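Local coordinates for DUF1116 domain-containing protein (Enterococcus faecalis, PDB 3CLQ) that is of unknown function but belongs to the AllG family, whose name links it to a subunit of oxamate carbamoyltransferase, at residues Y313-G316 with G317-A321; T367-V371 with L372-E376. All coordinates share one frame; numbering follows the deposited sequence.

The two contacts come in series along the chain: residues 313-321 form a buried turn after helix 309-313, and residues 367-376 lead from strand 363-369 into helix 371-377. Their centres lie about 16 Å apart, and about 13 Å (contact 1) and 20 Å (contact 2) from the centre of the chain, yet the two regions touch directly. Phe318 of contact 1 reaches Ile369 of contact 2, with CZ 3.6 Å from CD1, and the Tyr313 carbonyl packs against the Thr367 methyl. Through these two touches the glycine-rich interior loop is joined to strand 363-369, the middle strand of a three-stranded antiparallel sheet, between 348-352 and 356-357.

Contact 1 of 2, residues Y313-G316 with G317-A321; sequences YGVG and GFAMA
The carbonyl oxygen of Gly316 accepts a short but bent, weak hydrogen bond from the backbone of Ala319, with O and N 2.9 Å apart and an N-H...O angle of only 129°. A second weak bond, longer, runs one residue earlier, from Phe318 N to Val315 O, at 3.4 Å. Two successive i to i+3 bonds therefore wind the backbone through a tight turn, and a third weak bond of the same span, Met320 N to Gly317 O, carries the winding on.

Side chains add to the turn. The Ala319 methyl faces the preceding residues and meets one branch of Val315, CB to CG2 3.6 Å, although the CB of Val315 points away from 317-321; both residues also touch Leu184. Phe318 approaches with the root of its side chain: its CB lies 3.4 Å from Gly314 O and 3.6 Å from Val315 O. With CG anti to its carbonyl carbon (chi1 -87°), the ring is carried out of the turn toward Pro366 and Ile369 of strand 363-369 and toward Met344.

Gly314 and Gly316 both take positive phi (130° for Gly314), a backbone region that glycine enters easily. The Gly317 amide is hydrogen-bonded to the Glu311 carboxylate, and the Gly316 backbone is bonded to Glu189, which ties the turn to neighbouring parts of the chain. Ser341 OG of helix 334-343 bonds to Phe318 O and Ala321 N. The whole is a buried, glycine-rich run of three overlapping beta turns following helix 309-313, which ends at Tyr313 before the positive-phi Gly314: the first, Val315-Phe318, is near type II', and the next two, with helix-like central residues, are near type I.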
loop_
_atom_site.group_PDB
_atom_site.type_symbol
_atom_site.label_atom_id
_atom_site.label_comp_id
_atom_site.label_asym_id
_atom_site.label_seq_id
_atom_site.Cartn_x
_atom_site.Cartn_y
_atom_site.Cartn_z
ATOM N N TYR B 313 -21.083 -0.891 3.545
ATOM C CA TYR B 313 -20.688 -0.823 2.136
ATOM C C TYR B 313 -20.101 -2.135 1.612
ATOM O O TYR B 313 -20.221 -2.452 0.434
ATOM C CB TYR B 313 -19.636 0.276 1.938
ATOM C CG TYR B 313 -19.148 0.411 0.490
ATOM C CD1 TYR B 313 -19.945 0.989 -0.489
ATOM C CD2 TYR B 313 -17.910 -0.071 0.110
ATOM C CE1 TYR B 313 -19.509 1.092 -1.805
ATOM C CE2 TYR B 313 -17.457 0.027 -1.188
ATOM C CZ TYR B 313 -18.252 0.608 -2.144
ATOM O OH TYR B 313 -17.781 0.721 -3.443
ATOM N N GLY B 314 -19.420 -2.861 2.482
ATOM C CA GLY B 314 -18.862 -4.155 2.148
ATOM C C GLY B 314 -17.414 -4.193 2.559
ATOM O O GLY B 314 -16.723 -5.181 2.353
ATOM N N VAL B 315 -16.939 -3.112 3.153
ATOM C CA VAL B 315 -15.558 -3.100 3.527
ATOM C C VAL B 315 -15.362 -3.106 5.070
ATOM O O VAL B 315 -16.281 -3.484 5.804
ATOM C CB VAL B 315 -14.809 -2.058 2.669
ATOM C CG1 VAL B 315 -14.618 -0.748 3.386
ATOM C CG2 VAL B 315 -13.531 -2.631 2.226
ATOM N N GLY B 316 -14.185 -2.775 5.595
ATOM C CA GLY B 316 -13.972 -2.923 7.048
ATOM C C GLY B 316 -13.967 -4.376 7.512
ATOM O O GLY B 316 -13.260 -5.217 6.961
ATOM N N GLY B 317 -14.756 -4.691 8.532
ATOM C CA GLY B 317 -14.814 -6.064 9.025
ATOM C C GLY B 317 -15.344 -7.057 8.004
ATOM O O GLY B 317 -14.982 -8.251 8.022
ATOM N N PHE B 318 -16.208 -6.577 7.112
ATOM C CA PHE B 318 -16.704 -7.418 6.029
ATOM C C PHE B 318 -15.535 -7.825 5.137
ATOM O O PHE B 318 -15.521 -8.915 4.577
ATOM C CB PHE B 318 -17.761 -6.669 5.217
ATOM C CG PHE B 318 -19.168 -6.794 5.765
ATOM C CD1 PHE B 318 -20.240 -7.020 4.914
ATOM C CD2 PHE B 318 -19.422 -6.673 7.124
ATOM C CE1 PHE B 318 -21.532 -7.132 5.406
ATOM C CE2 PHE B 318 -20.717 -6.782 7.621
ATOM C CZ PHE B 318 -21.772 -7.014 6.761
ATOM N N ALA B 319 -14.542 -6.942 5.009
ATOM C CA ALA B 319 -13.371 -7.237 4.177
ATOM C C ALA B 319 -12.232 -7.798 4.994
ATOM O O ALA B 319 -11.182 -8.047 4.471
ATOM C CB ALA B 319 -12.914 -6.023 3.418
HETATM N N MSE B 320 -12.448 -7.990 6.282
HETATM C CA MSE B 320 -11.456 -8.587 7.158
HETATM C C MSE B 320 -10.366 -9.355 6.409
HETATM O O MSE B 320 -9.190 -9.077 6.571
HETATM C CB MSE B 320 -12.174 -9.531 8.104
HETATM C CG MSE B 320 -11.766 -9.441 9.547
HETATM SE SE MSE B 320 -12.861 -10.686 10.598
HETATM C CE MSE B 320 -11.543 -10.924 12.051
ATOM N N ALA B 321 -10.760 -10.311 5.576
ATOM C CA ALA B 321 -9.808 -11.215 4.915
ATOM C C ALA B 321 -8.679 -10.526 4.163
ATOM O O ALA B 321 -7.610 -11.097 3.993
ATOM C CB ALA B 321 -10.535 -12.147 3.971
#

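Contact 2 of 2, residues T367-V371 with L372-E376; sequences TGIDV and LKVLE
Asp370 and Leu372 run side by side in the same direction, whereas Asp370 and Lys373 cross at about a right angle; the carboxylate lies at the N-terminal end of helix 371-377. Its CG stands anti to the backbone N (chi1 171°), which brings OD2 to the amide of Leu372 at 2.6 Å, met nearly along the C-O axis but bent at the hydrogen (N-H...O 132°). OD2 also takes a weak bond from Lys373 N at 3.5 Å and lies against the Leu372 CB. Thr255 OG1 is another hydrogen-bonding partner of OD2.

The second oxygen faces the lysine. Lys373 stretches past it with an extended chain, CE 3.7 Å from Asp370 OD1, while NZ stops 4.4 Å from OD1, beyond salt-bridge distance. The ammonium instead makes a weak bond to Thr348 O. The negative carboxylate at the helix start would be expected to complement the positive end of the helix dipole.

The Asp370 carbonyl serves the helix as well: Val374 N meets its O at 3.0 Å, in a fairly straight bond (N-H...O 159°), and Lys373 N adds a weak one. Val371 O then accepts from Leu375 N, continuing the i to i+4 pattern.

Ile369 and Val374 meet obliquely, CG2 to CG2 at 3.9 Å, and both pack on Ile347. Val374 packs on the loop residue Leu380 too, while Val371, Leu372 and Leu375 touch helix 407-419. The arrangement is an aspartate N-cap with a hydrophobic staple, Ile369 to Val374, set where strand 363-369 gives way to helix 371-377.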
loop_
_atom_site.group_PDB
_atom_site.type_symbol
_atom_site.label_atom_id
_atom_site.label_comp_id
_atom_site.label_asym_id
_atom_site.label_seq_id
_atom_site.Cartn_x
_atom_site.Cartn_y
_atom_site.Cartn_z
ATOM N N THR B 367 -21.925 -7.037 -0.641
ATOM C CA THR B 367 -22.684 -5.791 -0.633
ATOM C C THR B 367 -24.186 -5.967 -0.430
ATOM O O THR B 367 -24.805 -6.831 -1.053
ATOM C CB THR B 367 -22.553 -5.095 -1.980
ATOM O OG1 THR B 367 -21.343 -5.510 -2.607
ATOM C CG2 THR B 367 -22.560 -3.610 -1.810
ATOM N N GLY B 368 -24.768 -5.093 0.395
ATOM C CA GLY B 368 -26.205 -5.002 0.525
ATOM C C GLY B 368 -26.714 -5.925 1.601
ATOM O O GLY B 368 -27.363 -6.933 1.309
ATOM N N ILE B 369 -26.385 -5.572 2.842
ATOM C CA ILE B 369 -26.916 -6.222 4.031
ATOM C C ILE B 369 -28.415 -6.161 3.993
ATOM O O ILE B 369 -28.994 -5.072 4.001
ATOM C CB ILE B 369 -26.485 -5.510 5.325
ATOM C CG1 ILE B 369 -24.968 -5.640 5.507
ATOM C CG2 ILE B 369 -27.190 -6.131 6.484
ATOM C CD1 ILE B 369 -24.322 -4.515 6.270
ATOM N N ASP B 370 -29.032 -7.333 3.961
ATOM C CA ASP B 370 -30.441 -7.456 3.745
ATOM C C ASP B 370 -31.117 -7.861 5.052
ATOM O O ASP B 370 -30.901 -8.964 5.578
ATOM C CB ASP B 370 -30.678 -8.495 2.655
ATOM C CG ASP B 370 -32.137 -8.863 2.500
ATOM O OD1 ASP B 370 -32.486 -9.407 1.433
ATOM O OD2 ASP B 370 -32.947 -8.615 3.433
ATOM N N VAL B 371 -31.944 -6.951 5.561
ATOM C CA VAL B 371 -32.690 -7.154 6.783
ATOM C C VAL B 371 -33.283 -8.556 6.895
ATOM O O VAL B 371 -33.170 -9.212 7.924
ATOM C CB VAL B 371 -33.824 -6.132 6.881
ATOM C CG1 VAL B 371 -34.973 -6.711 7.685
ATOM C CG2 VAL B 371 -33.326 -4.859 7.511
ATOM N N LEU B 372 -33.912 -9.006 5.821
ATOM C CA LEU B 372 -34.638 -10.268 5.809
ATOM C C LEU B 372 -33.695 -11.452 6.039
ATOM O O LEU B 372 -34.008 -12.384 6.770
ATOM C CB LEU B 372 -35.329 -10.405 4.452
ATOM C CG LEU B 372 -36.628 -11.179 4.239
ATOM C CD1 LEU B 372 -37.779 -10.567 5.010
ATOM C CD2 LEU B 372 -36.951 -11.184 2.755
ATOM N N LYS B 373 -32.529 -11.418 5.413
ATOM C CA LYS B 373 -31.596 -12.519 5.569
ATOM C C LYS B 373 -30.890 -12.484 6.925
ATOM O O LYS B 373 -30.526 -13.534 7.467
ATOM C CB LYS B 373 -30.580 -12.553 4.424
ATOM C CG LYS B 373 -31.202 -12.664 3.029
ATOM C CD LYS B 373 -30.125 -12.744 1.960
ATOM C CE LYS B 373 -30.709 -12.575 0.572
ATOM N NZ LYS B 373 -29.644 -12.228 -0.391
ATOM N N VAL B 374 -30.699 -11.297 7.491
ATOM C CA VAL B 374 -30.119 -11.241 8.817
ATOM C C VAL B 374 -31.023 -12.068 9.732
ATOM O O VAL B 374 -30.556 -12.845 10.560
ATOM C CB VAL B 374 -29.965 -9.791 9.327
ATOM C CG1 VAL B 374 -29.419 -9.781 10.753
ATOM C CG2 VAL B 374 -29.051 -8.991 8.394
ATOM N N LEU B 375 -32.329 -11.935 9.525
ATOM C CA LEU B 375 -33.329 -12.557 10.364
ATOM C C LEU B 375 -33.441 -14.060 10.186
ATOM O O LEU B 375 -33.595 -14.802 11.164
ATOM C CB LEU B 375 -34.690 -11.915 10.101
ATOM C CG LEU B 375 -35.423 -11.200 11.239
ATOM C CD1 LEU B 375 -34.462 -10.526 12.223
ATOM C CD2 LEU B 375 -36.402 -10.193 10.655
ATOM N N GLU B 376 -33.400 -14.530 8.948
ATOM C CA GLU B 376 -33.671 -15.945 8.750
ATOM C C GLU B 376 -32.434 -16.807 9.060
ATOM O O GLU B 376 -32.549 -17.932 9.502
ATOM C CB GLU B 376 -34.299 -16.213 7.372
ATOM C CG GLU B 376 -33.324 -16.540 6.250
ATOM C CD GLU B 376 -33.241 -18.051 5.912
ATOM O OE1 GLU B 376 -34.256 -18.789 6.059
ATOM O OE2 GLU B 376 -32.148 -18.487 5.470
#